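Penaeus monodon metallodensovirus major capsid protein (Penaeus monodon metallodensovirus, PDB 6WH7) forms, as the major capsid protein, the 60-subunit icosahedral shell that probably encloses and protects the genome of this shrimp densovirus. Local coordinates at residues T122-T127 and T295-E300. Residues are numbered along the deposited sequence; the frame is centred on the assembly and turned at random.
Sequences TKVGYT and TEIEFE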
loop_
_atom_site.group_PDB
_atom_site.type_symbol
_atom_site.label_atom_id
_atom_site.label_comp_id
_atom_site.label_asym_id
_atom_site.label_seq_id
_atom_site.Cartn_x
_atom_site.Cartn_y
_atom_site.Cartn_z
ATOM N N THR A 122 -71.090 42.802 32.576
ATOM C CA THR A 122 -69.672 42.503 32.347
ATOM C C THR A 122 -68.761 43.704 32.586
ATOM O O THR A 122 -68.897 44.389 33.599
ATOM C CB THR A 122 -69.429 41.945 30.948
ATOM O OG1 THR A 122 -69.765 42.921 29.969
ATOM C CG2 THR A 122 -70.279 40.736 30.732
ATOM N N LYS A 123 -67.846 43.988 31.667
ATOM C CA LYS A 123 -66.880 45.054 31.897
ATOM C C LYS A 123 -67.557 46.417 31.929
ATOM O O LYS A 123 -68.578 46.647 31.284
ATOM C CB LYS A 123 -65.797 45.059 30.819
ATOM C CG LYS A 123 -64.689 46.054 31.095
ATOM C CD LYS A 123 -63.739 46.205 29.942
ATOM C CE LYS A 123 -62.906 44.965 29.741
ATOM N NZ LYS A 123 -61.977 45.116 28.593
ATOM N N VAL A 124 -66.973 47.328 32.702
ATOM C CA VAL A 124 -67.429 48.708 32.759
ATOM C C VAL A 124 -66.195 49.570 32.974
ATOM O O VAL A 124 -65.231 49.146 33.609
ATOM C CB VAL A 124 -68.477 48.903 33.878
ATOM C CG1 VAL A 124 -67.829 49.083 35.237
ATOM C CG2 VAL A 124 -69.407 49.986 33.545
ATOM N N GLY A 125 -66.201 50.766 32.413
ATOM C CA GLY A 125 -65.024 51.601 32.507
ATOM C C GLY A 125 -65.279 52.985 31.960
ATOM O O GLY A 125 -66.251 53.226 31.243
ATOM N N TYR A 126 -64.379 53.896 32.317
ATOM C CA TYR A 126 -64.457 55.265 31.839
ATOM C C TYR A 126 -63.053 55.805 31.631
ATOM O O TYR A 126 -62.080 55.291 32.177
ATOM C CB TYR A 126 -65.239 56.158 32.801
ATOM C CG TYR A 126 -64.557 56.440 34.110
ATOM C CD1 TYR A 126 -63.823 57.595 34.292
ATOM C CD2 TYR A 126 -64.638 55.552 35.161
ATOM C CE1 TYR A 126 -63.205 57.857 35.477
ATOM C CE2 TYR A 126 -64.016 55.811 36.349
ATOM C CZ TYR A 126 -63.304 56.965 36.501
ATOM O OH TYR A 126 -62.681 57.224 37.691
ATOM N N THR A 127 -62.962 56.850 30.820
ATOM C CA THR A 127 -61.692 57.477 30.494
ATOM C C THR A 127 -61.797 58.971 30.723
ATOM O O THR A 127 -62.726 59.613 30.234
ATOM C CB THR A 127 -61.288 57.207 29.047
ATOM O OG1 THR A 127 -61.145 55.800 28.842
ATOM C CG2 THR A 127 -59.976 57.872 28.745
ATOM N N THR A 295 -67.145 57.095 28.727
ATOM C CA THR A 295 -67.505 55.902 29.469
ATOM C C THR A 295 -67.861 54.786 28.503
ATOM O O THR A 295 -68.347 55.030 27.401
ATOM C CB THR A 295 -68.679 56.160 30.413
ATOM O OG1 THR A 295 -69.826 56.557 29.656
ATOM C CG2 THR A 295 -68.335 57.254 31.377
ATOM N N GLU A 296 -67.585 53.559 28.915
ATOM C CA GLU A 296 -67.994 52.393 28.155
ATOM C C GLU A 296 -68.461 51.314 29.110
ATOM O O GLU A 296 -67.778 51.011 30.088
ATOM C CB GLU A 296 -66.856 51.865 27.290
ATOM C CG GLU A 296 -67.239 50.673 26.460
ATOM C CD GLU A 296 -66.099 50.174 25.609
ATOM O OE1 GLU A 296 -64.995 50.750 25.698
ATOM O OE2 GLU A 296 -66.301 49.204 24.851
ATOM N N ILE A 297 -69.623 50.742 28.827
ATOM C CA ILE A 297 -70.120 49.569 29.527
ATOM C C ILE A 297 -70.387 48.495 28.489
ATOM O O ILE A 297 -71.063 48.749 27.489
ATOM C CB ILE A 297 -71.377 49.886 30.355
ATOM C CG1 ILE A 297 -71.833 48.653 31.123
ATOM C CG2 ILE A 297 -72.477 50.465 29.490
ATOM C CD1 ILE A 297 -72.833 48.957 32.172
ATOM N N GLU A 298 -69.835 47.314 28.705
ATOM C CA GLU A 298 -69.899 46.225 27.742
ATOM C C GLU A 298 -70.920 45.214 28.227
ATOM O O GLU A 298 -70.676 44.515 29.203
ATOM C CB GLU A 298 -68.537 45.564 27.586
ATOM C CG GLU A 298 -67.468 46.451 27.021
ATOM C CD GLU A 298 -66.139 45.744 26.929
ATOM O OE1 GLU A 298 -66.034 44.617 27.453
ATOM O OE2 GLU A 298 -65.195 46.310 26.340
ATOM N N PHE A 299 -72.039 45.098 27.534
ATOM C CA PHE A 299 -73.065 44.150 27.936
ATOM C C PHE A 299 -72.945 42.831 27.197
ATOM O O PHE A 299 -72.573 42.787 26.026
ATOM C CB PHE A 299 -74.455 44.721 27.703
ATOM C CG PHE A 299 -74.831 45.798 28.651
ATOM C CD1 PHE A 299 -75.408 45.489 29.860
ATOM C CD2 PHE A 299 -74.624 47.117 28.332
ATOM C CE1 PHE A 299 -75.769 46.471 30.727
ATOM C CE2 PHE A 299 -74.986 48.098 29.198
ATOM C CZ PHE A 299 -75.560 47.776 30.397
ATOM N N GLU A 300 -73.247 41.753 27.900
ATOM C CA GLU A 300 -73.583 40.485 27.282
ATOM C C GLU A 300 -75.085 40.302 27.353
ATOM O O GLU A 300 -75.700 40.565 28.386
ATOM C CB GLU A 300 -72.897 39.314 27.976
ATOM C CG GLU A 300 -71.418 39.254 27.773
ATOM C CD GLU A 300 -70.788 38.130 28.550
ATOM O OE1 GLU A 300 -71.480 37.525 29.389
ATOM O OE2 GLU A 300 -69.596 37.848 28.320
#
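Two neighbouring antiparallel strands of the capsid protein's beta-sheet core meet where Val124 to Tyr126 pair with Thr295 to Ile297, their local axes running at 165°. Gly125 and Glu296 form the hydrogen-bonded pair: Glu296 N reaches Gly125 O at 2.7 Å almost straight, whereas Gly125 N meets Glu296 O at 2.8 Å with a more bent 138° at the hydrogen. Before the regular pairing begins, Lys123 O still accepts from Glu298 N at 2.9 Å. In the non-hydrogen-bonded pair Val124-Ile297, Ile297 CG1, anti to the backbone N (chi1 -177°), is the branch that meets Val124 CG2, at 3.7 Å; Tyr91 of helix 88-92 packs on both residues. On that same face Tyr126 CB rests on Thr295 CG2 at 3.6 Å, while the phenol leads away to bond His271 and Thr295 OG1 is held by Arg184. On the face carrying Glu296, Lys123 and Glu298 lie side by side, pointing the same way, with Lys123 CB 3.4 Å from Glu298 OE1, yet Lys123 NZ stays 4.1 Å from Glu298 OE2, beyond a salt bridge. Since strand 287-302 also pairs with strand 59-75, and strand 118-135 with strand 218-222, the contact is an interior seam of an antiparallel sheet, consistent with the jelly-roll core of parvoviral capsid proteins.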